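Local coordinates for Arf-GAP with coiled-coil, ANK repeat and PH domain-containing protein 2 (Homo sapiens, PDB 6IF3) that acts as a GTPase-activating protein for the small GTPase ARF6 and needs its ankyrin repeats, part of which this chain contains, to interact with RAB35, at residues A102-T107 with L132-E137. Sequence-based numbering, arbitrary orientation.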
loop_
_atom_site.group_PDB
_atom_site.type_symbol
_atom_site.label_atom_id
_atom_site.label_comp_id
_atom_site.label_asym_id
_atom_site.label_seq_id
_atom_site.Cartn_x
_atom_site.Cartn_y
_atom_site.Cartn_z
ATOM N N ALA A 102 -15.301 -2.729 5.925
ATOM C CA ALA A 102 -15.817 -1.873 4.859
ATOM C C ALA A 102 -15.405 -2.362 3.476
ATOM O O ALA A 102 -14.254 -2.813 3.264
ATOM C CB ALA A 102 -15.362 -0.447 5.060
ATOM N N ASN A 103 -16.345 -2.277 2.540
ATOM C CA ASN A 103 -16.101 -2.649 1.137
ATOM C C ASN A 103 -15.390 -1.536 0.384
ATOM O O ASN A 103 -15.983 -0.506 0.030
ATOM C CB ASN A 103 -17.434 -2.983 0.465
ATOM C CG ASN A 103 -17.286 -3.254 -1.001
ATOM O OD1 ASN A 103 -16.194 -3.584 -1.462
ATOM N ND2 ASN A 103 -18.398 -3.194 -1.743
ATOM N N GLN A 104 -14.087 -1.703 0.178
ATOM C CA GLN A 104 -13.345 -0.634 -0.483
ATOM C C GLN A 104 -13.450 -0.734 -1.993
ATOM O O GLN A 104 -12.939 0.121 -2.713
ATOM C CB GLN A 104 -11.888 -0.637 -0.059
ATOM C CG GLN A 104 -11.051 -1.796 -0.616
ATOM C CD GLN A 104 -9.586 -1.475 -0.515
ATOM O OE1 GLN A 104 -9.049 -0.687 -1.306
ATOM N NE2 GLN A 104 -8.928 -2.051 0.483
ATOM N N HIS A 105 -14.114 -1.775 -2.479
ATOM C CA HIS A 105 -14.309 -1.944 -3.926
ATOM C C HIS A 105 -15.570 -1.206 -4.410
ATOM O O HIS A 105 -15.741 -1.026 -5.621
ATOM C CB HIS A 105 -14.365 -3.431 -4.255
ATOM C CG HIS A 105 -13.116 -4.143 -3.843
ATOM N ND1 HIS A 105 -11.982 -4.159 -4.625
ATOM C CD2 HIS A 105 -12.784 -4.763 -2.685
ATOM C CE1 HIS A 105 -11.025 -4.813 -3.991
ATOM N NE2 HIS A 105 -11.486 -5.189 -2.811
ATOM N N ALA A 106 -16.414 -0.789 -3.467
ATOM C CA ALA A 106 -17.639 -0.058 -3.796
ATOM C C ALA A 106 -17.328 1.182 -4.622
ATOM O O ALA A 106 -16.412 1.946 -4.284
ATOM C CB ALA A 106 -18.382 0.339 -2.499
ATOM N N THR A 107 -18.059 1.387 -5.714
ATOM C CA THR A 107 -17.935 2.643 -6.454
ATOM C C THR A 107 -19.202 3.457 -6.319
ATOM O O THR A 107 -20.294 2.896 -6.191
ATOM C CB THR A 107 -17.667 2.445 -7.946
ATOM O OG1 THR A 107 -18.731 1.685 -8.548
ATOM C CG2 THR A 107 -16.345 1.725 -8.191
ATOM N N LEU A 132 -2.703 -1.913 1.524
ATOM C CA LEU A 132 -2.314 -2.992 2.458
ATOM C C LEU A 132 -3.537 -3.817 2.900
ATOM O O LEU A 132 -3.444 -5.032 3.107
ATOM C CB LEU A 132 -1.568 -2.431 3.661
ATOM C CG LEU A 132 -0.184 -1.900 3.214
ATOM C CD1 LEU A 132 0.632 -1.514 4.421
ATOM C CD2 LEU A 132 0.611 -2.885 2.296
ATOM N N ALA A 133 -4.700 -3.167 2.983
ATOM C CA ALA A 133 -5.933 -3.928 3.240
ATOM C C ALA A 133 -6.289 -4.847 2.066
ATOM O O ALA A 133 -6.778 -5.962 2.283
ATOM C CB ALA A 133 -7.073 -2.980 3.541
ATOM N N ARG A 134 -6.048 -4.393 0.833
ATOM C CA ARG A 134 -6.229 -5.248 -0.338
ATOM C C ARG A 134 -5.263 -6.431 -0.300
ATOM O O ARG A 134 -5.630 -7.534 -0.652
ATOM C CB ARG A 134 -6.039 -4.469 -1.644
ATOM C CG ARG A 134 -7.126 -3.424 -1.883
ATOM C CD ARG A 134 -7.231 -2.988 -3.359
ATOM N NE ARG A 134 -8.275 -1.985 -3.570
ATOM C CZ ARG A 134 -8.833 -1.721 -4.748
ATOM N NH1 ARG A 134 -8.482 -2.417 -5.825
ATOM N NH2 ARG A 134 -9.775 -0.791 -4.843
ATOM N N MET A 135 -4.019 -6.188 0.106
ATOM C CA MET A 135 -3.051 -7.268 0.216
ATOM C C MET A 135 -3.567 -8.352 1.186
ATOM O O MET A 135 -3.458 -9.543 0.907
ATOM C CB MET A 135 -1.700 -6.702 0.678
ATOM C CG MET A 135 -0.583 -7.731 0.690
ATOM S SD MET A 135 0.949 -7.053 1.367
ATOM C CE MET A 135 1.487 -6.000 0.041
ATOM N N ASN A 136 -4.140 -7.918 2.308
ATOM C CA ASN A 136 -4.760 -8.842 3.250
ATOM C C ASN A 136 -5.912 -9.607 2.608
ATOM O O ASN A 136 -6.058 -10.805 2.831
ATOM C CB ASN A 136 -5.265 -8.105 4.487
ATOM C CG ASN A 136 -4.130 -7.724 5.425
ATOM O OD1 ASN A 136 -3.002 -8.208 5.270
ATOM N ND2 ASN A 136 -4.426 -6.884 6.416
ATOM N N GLU A 137 -6.704 -8.912 1.802
ATOM C CA GLU A 137 -7.799 -9.594 1.071
ATOM C C GLU A 137 -7.239 -10.675 0.167
ATOM O O GLU A 137 -7.739 -11.815 0.129
ATOM C CB GLU A 137 -8.603 -8.598 0.241
ATOM C CG GLU A 137 -9.334 -7.541 1.041
ATOM C CD GLU A 137 -10.194 -6.644 0.153
ATOM O OE1 GLU A 137 -10.257 -6.897 -1.071
ATOM O OE2 GLU A 137 -10.838 -5.714 0.688
HETATM O O HOH W 1 -13.079 -4.438 0.697
HETATM O O HOH W 2 -10.697 1.120 -3.010
HETATM O O HOH W 3 -10.207 -3.918 2.380
#
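Q104 and H105, in the loop after helix 91-99 at the end of the second ankyrin repeat, meet R134 and E137 on helix 124-141 of the third, so the contact joins consecutive units of the repeat stack at its surface. Two direct side-chain hydrogen bonds carry it. R134 NE donates to Q104 OE1 over 2.7 Å, nearly straight at 174°; the oxygen lies in the guanidinium plane, whereas NE sits well above the amide plane. H105 NE2 donates to E137 OE1, also over 2.7 Å, reaching the syn lone pair of the carboxylate close to the ring plane. N103 OD1 accepts from H105 N in an Asx turn.

Packing accompanies the bonds. Extended from CG to NE (chi3 -180°), R134 spans from helix to loop and offers a guanidinium face to H105 CE1, 3.8 Å above its centre, the planes 43° apart. Q104 NE2 touches A133 CB at 3.7 Å. With an alanine here instead of R134, the Q104 amide would probably be held less firmly and H105 CE1 left without the flat group it packs on.

Water completes the network. One molecule donates to Q104 O and OE1 and accepts from R134 NH2. Q104 NE2 donates to L130 O and a second water, so both ends of the buried amide are bonded and its rotation fixed. E137 OE2 accepts from two waters, one taking Q104 N, the other Q104 NE2 at 3.0 Å.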